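Local atomic coordinates of aspartate carbamoyltransferase (Leishmania major, PDB entry 7K46), a protein that probably catalyses transfer of a carbamoyl group from carbamoyl phosphate to L-aspartate, an early step of pyrimidine biosynthesis. Residues H153-A158 with R304-R309; D236-T241 with L269-A274; V285-P288 with E294-T297. All blocks are in the same frame, centred on the assembly; numbering follows the deposited sequence.

Contact 1. Residues H153-A158 with R304-R309; sequences HAELGA and RAAYFR
Glu155 and Arg309 form a side-on, two-pronged salt bridge that carries almost the whole contact. Arg309 NE donates to Glu155 OE2 at 2.8 Å with an angle of 163° at the hydrogen, and Arg309 NH2 donates to Glu155 OE1, also at 2.8 Å and nearly as straight. Both oxygens lie close to the guanidinium plane, whereas the nitrogens approach from out of the carboxylate plane, on the syn side in the case of OE2. The two flat groups are thus tilted 28° apart instead of being coplanar. Arginine suits the place because NE and NH2 present two side-by-side N-H donors to the two carboxylate oxygens, and the turn at chi3 (-64°) brings that edge round.

Beyond the charges there is little contact. The Ala306 methyl, CB, lies 4.0 Å from Glu155 OE1, and Ala306 CA sits 3.7 Å above one face of the guanidinium, toward its rim, where a small residue lets the arginine fold back over the preceding turn of chain.

The helix holding Glu155 stops just beyond it. Gly157 N bonds to His153 O at 2.8 Å, and Gly157 then turns to positive phi, a conformation that glycine accommodates readily.

Each partner is gripped further: Tyr313 OH bonds to Glu155 OE2, and Pro303 O to Arg309 NH2. In this family, helices corresponding to 142-156 and 309-326 connect the two domains, and the salt bridge ties the end of the first to the approach of the second. With its paired bonds and extra partners, the carboxylate is probably ionised and both groups are restrained from rotating.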
ATOM      1  N   HIS A 153       0.231 -30.164  13.042  1.00 18.59           N
ATOM      2  CA  HIS A 153      -0.019 -30.304  14.477  1.00 21.02           C
ATOM      3  C   HIS A 153      -1.451 -29.924  14.837  1.00 21.53           C
ATOM      4  O   HIS A 153      -2.110 -30.610  15.633  1.00 22.68           O
ATOM      5  CB  HIS A 153       0.956 -29.441  15.271  1.00 21.33           C
ATOM      6  CG  HIS A 153       0.748 -29.529  16.751  1.00 22.26           C
ATOM      7  ND1 HIS A 153       1.429 -30.427  17.545  1.00 27.68           N
ATOM      8  CD2 HIS A 153      -0.093 -28.860  17.575  1.00 24.51           C
ATOM      9  CE1 HIS A 153       1.027 -30.296  18.797  1.00 29.90           C
ATOM     10  NE2 HIS A 153       0.102 -29.353  18.842  1.00 28.67           N
ATOM     11  N   ALA A 154      -1.942 -28.822  14.277  1.00 19.72           N
ATOM     12  CA  ALA A 154      -3.283 -28.356  14.611  1.00 20.24           C
ATOM     13  C   ALA A 154      -4.356 -29.275  14.038  1.00 26.06           C
ATOM     14  O   ALA A 154      -5.391 -29.508  14.678  1.00 20.49           O
ATOM     15  CB  ALA A 154      -3.475 -26.930  14.098  1.00 18.64           C
ATOM     16  N   GLU A 155      -4.129 -29.806  12.832  1.00 20.20           N
ATOM     17  CA  GLU A 155      -5.131 -30.638  12.173  1.00 21.24           C
ATOM     18  C   GLU A 155      -5.176 -32.049  12.755  1.00 24.74           C
ATOM     19  O   GLU A 155      -6.263 -32.610  12.937  1.00 25.62           O
ATOM     20  CB  GLU A 155      -4.858 -30.697  10.666  1.00 18.29           C
ATOM     21  CG  GLU A 155      -5.081 -29.373   9.916  1.00 21.78           C
ATOM     22  CD  GLU A 155      -6.558 -29.043   9.722  1.00 25.58           C
ATOM     23  OE1 GLU A 155      -7.337 -29.937   9.318  1.00 20.61           O
ATOM     24  OE2 GLU A 155      -6.946 -27.887   9.978  1.00 25.29           O
ATOM     25  N   LEU A 156      -4.015 -32.645  13.043  1.00 19.98           N
ATOM     26  CA  LEU A 156      -3.975 -34.035  13.491  1.00 23.17           C
ATOM     27  C   LEU A 156      -3.727 -34.201  14.986  1.00 28.52           C
ATOM     28  O   LEU A 156      -3.975 -35.290  15.517  1.00 29.25           O
ATOM     29  CB  LEU A 156      -2.889 -34.802  12.732  1.00 23.20           C
ATOM     30  CG  LEU A 156      -3.025 -34.823  11.211  1.00 24.84           C
ATOM     31  CD1 LEU A 156      -1.847 -35.562  10.573  1.00 21.92           C
ATOM     32  CD2 LEU A 156      -4.374 -35.432  10.780  1.00 24.75           C
ATOM     33  N   GLY A 157      -3.233 -33.172  15.673  1.00 24.62           N
ATOM     34  CA  GLY A 157      -2.941 -33.241  17.086  1.00 27.31           C
ATOM     35  C   GLY A 157      -1.482 -33.484  17.416  1.00 28.84           C
ATOM     36  O   GLY A 157      -1.084 -33.286  18.568  1.00 29.82           O
ATOM     37  N   ALA A 158      -0.677 -33.909  16.441  1.00 26.21           N
ATOM     38  CA  ALA A 158       0.742 -34.173  16.661  1.00 28.86           C
ATOM     39  C   ALA A 158       1.443 -34.305  15.316  1.00 29.09           C
ATOM     40  O   ALA A 158       0.817 -34.660  14.310  1.00 23.67           O
ATOM     41  CB  ALA A 158       0.961 -35.452  17.485  1.00 24.31           C
ATOM     42  N   ARG A 304     -10.914 -33.327   4.980  1.00 19.68           N
ATOM     43  CA  ARG A 304      -9.480 -33.571   5.041  1.00 21.17           C
ATOM     44  C   ARG A 304      -8.680 -32.623   4.152  1.00 20.70           C
ATOM     45  O   ARG A 304      -7.441 -32.653   4.188  1.00 20.99           O
ATOM     46  CB  ARG A 304      -9.209 -35.027   4.655  1.00 22.62           C
ATOM     47  CG  ARG A 304      -9.896 -36.010   5.580  1.00 24.24           C
ATOM     48  CD  ARG A 304      -9.972 -37.425   4.978  1.00 26.73           C
ATOM     49  NE  ARG A 304     -10.859 -37.521   3.821  1.00 25.70           N
ATOM     50  CZ  ARG A 304     -11.179 -38.663   3.223  1.00 30.90           C
ATOM     51  NH1 ARG A 304     -10.726 -39.823   3.666  1.00 25.97           N
ATOM     52  NH2 ARG A 304     -11.968 -38.639   2.152  1.00 27.22           N
ATOM     53  N   ALA A 305      -9.347 -31.791   3.357  1.00 20.53           N
ATOM     54  CA  ALA A 305      -8.651 -30.834   2.497  1.00 18.27           C
ATOM     55  C   ALA A 305      -8.228 -29.653   3.365  1.00 17.86           C
ATOM     56  O   ALA A 305      -9.041 -28.790   3.701  1.00 19.81           O
ATOM     57  CB  ALA A 305      -9.547 -30.396   1.342  1.00 20.12           C
ATOM     58  N   ALA A 306      -6.952 -29.620   3.746  1.00 17.50           N
ATOM     59  CA  ALA A 306      -6.450 -28.647   4.708  1.00 18.11           C
ATOM     60  C   ALA A 306      -5.689 -27.483   4.071  1.00 19.17           C
ATOM     61  O   ALA A 306      -5.223 -26.597   4.798  1.00 19.17           O
ATOM     62  CB  ALA A 306      -5.555 -29.359   5.733  1.00 17.51           C
ATOM     63  N   TYR A 307      -5.545 -27.456   2.744  1.00 17.74           N
ATOM     64  CA  TYR A 307      -4.653 -26.480   2.122  1.00 16.65           C
ATOM     65  C   TYR A 307      -5.195 -25.055   2.138  1.00 20.39           C
ATOM     66  O   TYR A 307      -4.418 -24.121   1.898  1.00 16.54           O
ATOM     67  CB  TYR A 307      -4.317 -26.891   0.677  1.00 17.97           C
ATOM     68  CG  TYR A 307      -5.448 -27.575  -0.073  1.00 18.93           C
ATOM     69  CD1 TYR A 307      -5.643 -28.957   0.036  1.00 17.24           C
ATOM     70  CD2 TYR A 307      -6.309 -26.850  -0.899  1.00 18.22           C
ATOM     71  CE1 TYR A 307      -6.677 -29.597  -0.640  1.00 19.93           C
ATOM     72  CE2 TYR A 307      -7.352 -27.485  -1.589  1.00 19.93           C
ATOM     73  CZ  TYR A 307      -7.523 -28.862  -1.450  1.00 22.83           C
ATOM     74  OH  TYR A 307      -8.539 -29.506  -2.119  1.00 20.44           O
ATOM     75  N   PHE A 308      -6.485 -24.852   2.413  1.00 16.47           N
ATOM     76  CA  PHE A 308      -6.939 -23.478   2.612  1.00 18.29           C
ATOM     77  C   PHE A 308      -6.746 -23.040   4.063  1.00 18.45           C
ATOM     78  O   PHE A 308      -6.265 -21.933   4.322  1.00 17.88           O
ATOM     79  CB  PHE A 308      -8.411 -23.336   2.193  1.00 20.23           C
ATOM     80  CG  PHE A 308      -8.677 -23.757   0.774  1.00 18.60           C
ATOM     81  CD1 PHE A 308      -7.924 -23.235  -0.273  1.00 17.58           C
ATOM     82  CD2 PHE A 308      -9.679 -24.679   0.485  1.00 19.16           C
ATOM     83  CE1 PHE A 308      -8.159 -23.624  -1.594  1.00 18.69           C
ATOM     84  CE2 PHE A 308      -9.924 -25.064  -0.828  1.00 20.15           C
ATOM     85  CZ  PHE A 308      -9.160 -24.543  -1.865  1.00 18.63           C
ATOM     86  N   ARG A 309      -7.112 -23.897   5.021  1.00 17.18           N
ATOM     87  CA  ARG A 309      -6.830 -23.603   6.426  1.00 16.79           C
ATOM     88  C   ARG A 309      -5.335 -23.413   6.671  1.00 17.97           C
ATOM     89  O   ARG A 309      -4.937 -22.619   7.535  1.00 17.91           O
ATOM     90  CB  ARG A 309      -7.371 -24.727   7.310  1.00 18.04           C
ATOM     91  CG  ARG A 309      -8.907 -24.850   7.295  1.00 19.45           C
ATOM     92  CD  ARG A 309      -9.421 -25.842   8.360  1.00 23.62           C
ATOM     93  NE  ARG A 309      -8.984 -27.218   8.137  1.00 21.36           N
ATOM     94  CZ  ARG A 309      -9.585 -28.065   7.307  1.00 25.69           C
ATOM     95  NH1 ARG A 309     -10.620 -27.693   6.569  1.00 19.85           N
ATOM     96  NH2 ARG A 309      -9.137 -29.316   7.219  1.00 21.65           N
TER

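Contact 2. Residues D236-T241 with L269-A274; sequences DVLYAT and LLIDKA
Leu238 is the first residue along 236-241 to meet Ile271, whose CD1 methyl lies 4.0 Å from Leu238 CB. The leucine's own CD1 also comes near that methyl, at 4.2 Å, as the two side chains cross obliquely. Tyr239, next along the strand, points its side chain to the other side of the sheet, where its hydroxyl bonds to Asp148 OD2. The alternation of a strand then brings Ala240 back to the side of Leu238, and Ala240 CB reaches the same Ile271 CD1 at 4.0 Å. One methyl therefore rests against two strand residues two positions apart. Alanine is short enough to let it in close to the backbone, while leucine supplies the longer apolar flank. Ile271 delivers this methyl with an extended chain (chi2 169°), its CG1, beside the backbone N, carrying CD1 to the strand. At the end of the segment, Thr241 leaves the strand and bonds through OG1 to Ile167 O.

Just after Ile271, Asp272 is the N-cap of the short, weakly bonded helix 273-276, its OD1 accepting from Arg275 N, a role that suits a short carboxylate. Strand 237-240 lies between strands 163-167 and 284-286 in the parallel sheet of the Rossmann-like aspartate-binding domain. Ile271 also touches Ile167 of the former, so the link between helices 262-269 and 273-276 packs on one side of the sheet, and helix 142-156 against the other.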
ATOM      1  N   ASP A 236      -0.749 -40.169   6.866  1.00 22.38           N
ATOM      2  CA  ASP A 236      -1.459 -39.173   7.654  1.00 20.02           C
ATOM      3  C   ASP A 236      -1.470 -37.808   6.986  1.00 22.27           C
ATOM      4  O   ASP A 236      -2.370 -37.001   7.256  1.00 21.04           O
ATOM      5  CB  ASP A 236      -0.815 -39.078   9.033  1.00 23.83           C
ATOM      6  CG  ASP A 236      -0.756 -40.425   9.717  1.00 28.47           C
ATOM      7  OD1 ASP A 236      -1.838 -41.009   9.955  1.00 27.88           O
ATOM      8  OD2 ASP A 236       0.367 -40.915   9.970  1.00 22.35           O
ATOM      9  N   VAL A 237      -0.496 -37.541   6.120  1.00 20.80           N
ATOM     10  CA  VAL A 237      -0.399 -36.287   5.376  1.00 21.16           C
ATOM     11  C   VAL A 237      -0.014 -36.613   3.937  1.00 19.16           C
ATOM     12  O   VAL A 237       0.971 -37.321   3.700  1.00 17.99           O
ATOM     13  CB  VAL A 237       0.640 -35.327   5.995  1.00 17.58           C
ATOM     14  CG1 VAL A 237       0.754 -34.030   5.159  1.00 18.34           C
ATOM     15  CG2 VAL A 237       0.277 -35.007   7.442  1.00 21.33           C
ATOM     16  N   LEU A 238      -0.796 -36.107   2.983  1.00 16.61           N
ATOM     17  CA  LEU A 238      -0.393 -36.033   1.580  1.00 16.54           C
ATOM     18  C   LEU A 238      -0.045 -34.578   1.296  1.00 19.08           C
ATOM     19  O   LEU A 238      -0.933 -33.723   1.271  1.00 20.16           O
ATOM     20  CB  LEU A 238      -1.509 -36.500   0.651  1.00 20.26           C
ATOM     21  CG  LEU A 238      -1.989 -37.937   0.820  1.00 20.84           C
ATOM     22  CD1 LEU A 238      -3.118 -38.238  -0.174  1.00 17.50           C
ATOM     23  CD2 LEU A 238      -0.800 -38.894   0.626  1.00 18.34           C
ATOM     24  N   TYR A 239       1.238 -34.298   1.083  1.00 17.91           N
ATOM     25  CA  TYR A 239       1.726 -32.932   0.876  1.00 17.22           C
ATOM     26  C   TYR A 239       2.081 -32.802  -0.601  1.00 19.40           C
ATOM     27  O   TYR A 239       3.109 -33.315  -1.052  1.00 18.54           O
ATOM     28  CB  TYR A 239       2.913 -32.629   1.796  1.00 16.63           C
ATOM     29  CG  TYR A 239       3.394 -31.178   1.802  1.00 18.04           C
ATOM     30  CD1 TYR A 239       4.241 -30.701   0.808  1.00 17.06           C
ATOM     31  CD2 TYR A 239       3.022 -30.307   2.816  1.00 16.36           C
ATOM     32  CE1 TYR A 239       4.692 -29.385   0.810  1.00 18.29           C
ATOM     33  CE2 TYR A 239       3.462 -28.978   2.825  1.00 17.48           C
ATOM     34  CZ  TYR A 239       4.297 -28.529   1.826  1.00 18.16           C
ATOM     35  OH  TYR A 239       4.741 -27.235   1.840  1.00 19.44           O
ATOM     36  N   ALA A 240       1.221 -32.123  -1.354  1.00 20.28           N
ATOM     37  CA  ALA A 240       1.370 -31.982  -2.793  1.00 16.93           C
ATOM     38  C   ALA A 240       2.042 -30.660  -3.152  1.00 23.23           C
ATOM     39  O   ALA A 240       1.922 -29.659  -2.438  1.00 19.31           O
ATOM     40  CB  ALA A 240       0.007 -32.069  -3.484  1.00 21.53           C
ATOM     41  N   THR A 241       2.750 -30.660  -4.281  1.00 22.17           N
ATOM     42  CA  THR A 241       3.378 -29.452  -4.795  1.00 19.57           C
ATOM     43  C   THR A 241       3.176 -29.397  -6.304  1.00 22.52           C
ATOM     44  O   THR A 241       2.852 -30.397  -6.951  1.00 23.17           O
ATOM     45  CB  THR A 241       4.888 -29.383  -4.474  1.00 25.22           C
ATOM     46  OG1 THR A 241       5.554 -30.502  -5.074  1.00 23.22           O
ATOM     47  CG2 THR A 241       5.135 -29.389  -2.963  1.00 24.09           C
ATOM     48  N   LEU A 269       0.450 -38.615  -9.948  1.00 21.46           N
ATOM     49  CA  LEU A 269       0.575 -37.754  -8.780  1.00 21.27           C
ATOM     50  C   LEU A 269      -0.730 -37.071  -8.390  1.00 21.43           C
ATOM     51  O   LEU A 269      -0.816 -36.517  -7.285  1.00 20.63           O
ATOM     52  CB  LEU A 269       1.644 -36.674  -9.020  1.00 22.95           C
ATOM     53  CG  LEU A 269       3.063 -37.009  -9.505  1.00 35.11           C
ATOM     54  CD1 LEU A 269       4.030 -35.895  -9.083  1.00 35.08           C
ATOM     55  CD2 LEU A 269       3.574 -38.343  -9.011  1.00 27.52           C
ATOM     56  N   LEU A 270      -1.738 -37.099  -9.262  1.00 19.23           N
ATOM     57  CA  LEU A 270      -2.977 -36.353  -9.046  1.00 22.86           C
ATOM     58  C   LEU A 270      -3.671 -36.790  -7.764  1.00 23.10           C
ATOM     59  O   LEU A 270      -3.816 -37.986  -7.498  1.00 23.31           O
ATOM     60  CB  LEU A 270      -3.918 -36.564 -10.240  1.00 23.25           C
ATOM     61  CG  LEU A 270      -5.344 -36.026 -10.077  1.00 26.44           C
ATOM     62  CD1 LEU A 270      -5.335 -34.515  -9.930  1.00 22.76           C
ATOM     63  CD2 LEU A 270      -6.235 -36.447 -11.251  1.00 30.05           C
ATOM     64  N   ILE A 271      -4.109 -35.819  -6.964  1.00 19.19           N
ATOM     65  CA  ILE A 271      -4.945 -36.090  -5.799  1.00 22.19           C
ATOM     66  C   ILE A 271      -6.339 -35.560  -6.105  1.00 20.33           C
ATOM     67  O   ILE A 271      -6.517 -34.354  -6.326  1.00 20.77           O
ATOM     68  CB  ILE A 271      -4.373 -35.463  -4.514  1.00 19.48           C
ATOM     69  CG1 ILE A 271      -3.024 -36.100  -4.151  1.00 20.65           C
ATOM     70  CG2 ILE A 271      -5.341 -35.667  -3.344  1.00 21.98           C
ATOM     71  CD1 ILE A 271      -2.292 -35.341  -3.052  1.00 24.13           C
ATOM     72  N   ASP A 272      -7.319 -36.460  -6.151  1.00 22.01           N
ATOM     73  CA  ASP A 272      -8.708 -36.091  -6.407  1.00 25.42           C
ATOM     74  C   ASP A 272      -9.599 -36.968  -5.533  1.00 23.59           C
ATOM     75  O   ASP A 272      -9.119 -37.711  -4.672  1.00 24.73           O
ATOM     76  CB  ASP A 272      -9.045 -36.213  -7.902  1.00 22.04           C
ATOM     77  CG  ASP A 272      -8.803 -37.611  -8.455  1.00 27.69           C
ATOM     78  OD1 ASP A 272      -8.364 -38.502  -7.692  1.00 23.64           O
ATOM     79  OD2 ASP A 272      -9.041 -37.814  -9.669  1.00 27.32           O
ATOM     80  N   LYS A 273     -10.910 -36.880  -5.763  1.00 24.19           N
ATOM     81  CA  LYS A 273     -11.855 -37.656  -4.970  1.00 27.88           C
ATOM     82  C   LYS A 273     -11.600 -39.152  -5.122  1.00 26.08           C
ATOM     83  O   LYS A 273     -11.642 -39.897  -4.139  1.00 27.80           O
ATOM     84  CB  LYS A 273     -13.287 -37.300  -5.369  1.00 30.23           C
ATOM     85  CG  LYS A 273     -14.358 -37.939  -4.499  1.00 36.20           C
ATOM     86  CD  LYS A 273     -15.773 -37.442  -4.849  1.00 40.13           C
ATOM     87  CE  LYS A 273     -16.293 -38.054  -6.147  1.00 52.12           C
ATOM     88  NZ  LYS A 273     -17.729 -37.729  -6.415  1.00 59.49           N
ATOM     89  N   ALA A 274     -11.318 -39.606  -6.346  1.00 30.93           N
ATOM     90  CA  ALA A 274     -11.033 -41.022  -6.558  1.00 31.19           C
ATOM     91  C   ALA A 274      -9.824 -41.463  -5.744  1.00 28.12           C
ATOM     92  O   ALA A 274      -9.822 -42.554  -5.156  1.00 26.20           O
ATOM     93  CB  ALA A 274     -10.813 -41.298  -8.046  1.00 29.43           C
TER

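Contact 3. Residues V285-P288 with E294-T297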
ATOM      1  N   VAL A 285      -4.789 -33.408   3.428  1.00 18.11           N
ATOM      2  CA  VAL A 285      -4.113 -33.047   2.194  1.00 18.68           C
ATOM      3  C   VAL A 285      -3.642 -31.607   2.344  1.00 19.24           C
ATOM      4  O   VAL A 285      -4.421 -30.730   2.737  1.00 18.69           O
ATOM      5  CB  VAL A 285      -5.050 -33.196   0.983  1.00 20.96           C
ATOM      6  CG1 VAL A 285      -4.393 -32.654  -0.276  1.00 18.79           C
ATOM      7  CG2 VAL A 285      -5.469 -34.669   0.802  1.00 18.12           C
ATOM      8  N   MET A 286      -2.375 -31.363   2.039  1.00 16.76           N
ATOM      9  CA  MET A 286      -1.795 -30.038   2.141  1.00 15.29           C
ATOM     10  C   MET A 286      -1.099 -29.690   0.829  1.00 16.38           C
ATOM     11  O   MET A 286      -0.786 -30.559   0.013  1.00 18.93           O
ATOM     12  CB  MET A 286      -0.804 -29.961   3.319  1.00 14.98           C
ATOM     13  CG  MET A 286      -1.468 -30.179   4.688  1.00 17.52           C
ATOM     14  SD  MET A 286      -0.265 -30.376   6.030  1.00 19.26           S
ATOM     15  CE  MET A 286       0.685 -28.847   5.912  1.00 16.62           C
ATOM     16  N   HIS A 287      -0.855 -28.398   0.646  1.00 15.32           N
ATOM     17  CA  HIS A 287      -0.243 -27.875  -0.569  1.00 17.35           C
ATOM     18  C   HIS A 287       0.151 -26.441  -0.250  1.00 17.31           C
ATOM     19  O   HIS A 287      -0.693 -25.674   0.225  1.00 16.31           O
ATOM     20  CB  HIS A 287      -1.231 -27.933  -1.740  1.00 15.94           C
ATOM     21  CG  HIS A 287      -0.624 -27.663  -3.082  1.00 16.24           C
ATOM     22  ND1 HIS A 287       0.198 -26.585  -3.333  1.00 17.02           N
ATOM     23  CD2 HIS A 287      -0.754 -28.320  -4.262  1.00 17.60           C
ATOM     24  CE1 HIS A 287       0.556 -26.592  -4.605  1.00 19.42           C
ATOM     25  NE2 HIS A 287      -0.008 -27.636  -5.190  1.00 19.72           N
ATOM     26  N   PRO A 288       1.410 -26.049  -0.463  1.00 17.14           N
ATOM     27  CA  PRO A 288       1.813 -24.677  -0.109  1.00 16.72           C
ATOM     28  C   PRO A 288       1.140 -23.608  -0.956  1.00 20.33           C
ATOM     29  O   PRO A 288       1.047 -22.456  -0.501  1.00 18.96           O
ATOM     30  CB  PRO A 288       3.338 -24.691  -0.320  1.00 16.85           C
ATOM     31  CG  PRO A 288       3.564 -25.793  -1.353  1.00 19.57           C
ATOM     32  CD  PRO A 288       2.525 -26.843  -1.015  1.00 18.35           C
ATOM     33  N   GLU A 294      -2.882 -30.485 -10.195  1.00 24.81           N
ATOM     34  CA  GLU A 294      -2.398 -31.632  -9.431  1.00 23.29           C
ATOM     35  C   GLU A 294      -3.226 -31.890  -8.182  1.00 24.96           C
ATOM     36  O   GLU A 294      -3.018 -32.908  -7.504  1.00 23.10           O
ATOM     37  CB  GLU A 294      -0.922 -31.428  -9.056  1.00 23.13           C
ATOM     38  CG  GLU A 294      -0.669 -30.321  -8.025  1.00 22.52           C
ATOM     39  CD  GLU A 294      -0.609 -28.924  -8.635  1.00 25.53           C
ATOM     40  OE1 GLU A 294      -0.969 -28.752  -9.824  1.00 23.87           O
ATOM     41  OE2 GLU A 294      -0.194 -27.989  -7.915  1.00 23.69           O
ATOM     42  N   LEU A 295      -4.141 -30.981  -7.867  1.00 22.39           N
ATOM     43  CA  LEU A 295      -5.031 -31.107  -6.723  0.55 20.49           C
ATOM     44  C   LEU A 295      -6.420 -30.715  -7.211  1.00 21.98           C
ATOM     45  O   LEU A 295      -6.675 -29.532  -7.452  1.00 21.88           O
ATOM     46  CB  LEU A 295      -4.547 -30.203  -5.588  0.55 20.82           C
ATOM     47  CG  LEU A 295      -5.245 -30.105  -4.245  0.55 18.66           C
ATOM     48  CD1 LEU A 295      -5.385 -31.466  -3.632  0.55 21.93           C
ATOM     49  CD2 LEU A 295      -4.399 -29.197  -3.352  0.55 17.42           C
ATOM     50  N   SER A 296      -7.300 -31.697  -7.387  1.00 21.33           N
ATOM     51  CA  SER A 296      -8.594 -31.417  -8.007  1.00 21.93           C
ATOM     52  C   SER A 296      -9.489 -30.578  -7.099  1.00 23.78           C
ATOM     53  O   SER A 296      -9.460 -30.694  -5.870  1.00 22.77           O
ATOM     54  CB  SER A 296      -9.316 -32.716  -8.370  1.00 20.35           C
ATOM     55  OG  SER A 296     -10.606 -32.435  -8.886  1.00 24.98           O
ATOM     56  N   THR A 297     -10.305 -29.721  -7.725  1.00 24.15           N
ATOM     57  CA  THR A 297     -11.332 -29.025  -6.957  1.00 24.05           C
ATOM     58  C   THR A 297     -12.394 -29.976  -6.419  1.00 29.61           C
ATOM     59  O   THR A 297     -13.175 -29.569  -5.550  1.00 23.99           O
ATOM     60  CB  THR A 297     -12.015 -27.954  -7.806  1.00 27.33           C
ATOM     61  OG1 THR A 297     -12.619 -28.577  -8.941  1.00 25.58           O
ATOM     62  CG2 THR A 297     -11.014 -26.912  -8.272  1.00 24.89           C
TER
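A buried histidine bound to a carboxylate through its less usual anti side marks this contact: His287 NE2 donates to Glu294 OE2 at 2.8 Å, with 161° at the hydrogen. The oxygen lies near the plane of the ring, at its edge, and the carboxylate is turned 39° from that plane. Glu294 gets there by placing CG between its backbone N and carbonyl carbon (chi1 69°), then bending at chi2 so that the chain curls toward the imidazole. Its other oxygen, OE1, takes the N-H of Val292, while His287 ND1 accepts from Leu289 N. Both ring nitrogens are thereby engaged and the ring's rotation is fixed.

His287 begins the His-Pro-Leu-Pro-Arg sequence that follows the last strand of the aspartate-binding domain in carbamoyltransferases, a loop that in relatives helps to form the active site. The bond pins the start of this loop to the chain that follows it.

Beside the polar pair, Leu295 lies against Val285 and His287 at the end of the strand. In one of its two deposited conformers, CD1 packs on Val285 CG1 at 3.7 Å and CD2 on His287 CB at 3.8 Å; these approaches describe that conformer alone and are less certain.

How the contacts relate
All three contacts lie at the end of the five-stranded parallel sheet of the aspartate-binding domain where strand 284-286 is outermost within the chain. Contacts 2 and 3 are closest, their centres about 6 Å apart, and rest on neighbouring strands 237-240 and 284-286, joined by probable backbone bonds between Leu238, Ala240 and Met286. Contact 1 lies, centre to centre, about 14 Å from contact 2 and 13 Å from contact 3. Its 304-309 segment runs beside strand 284-286, with Arg304 and Ala306 probably bonded to Val285. Along the chain, contact 2 closes before contact 3 opens, and contact 1 encloses both. The sheet, its following loop and the helices that, as in relatives, probably connect the two domains are thus tied together.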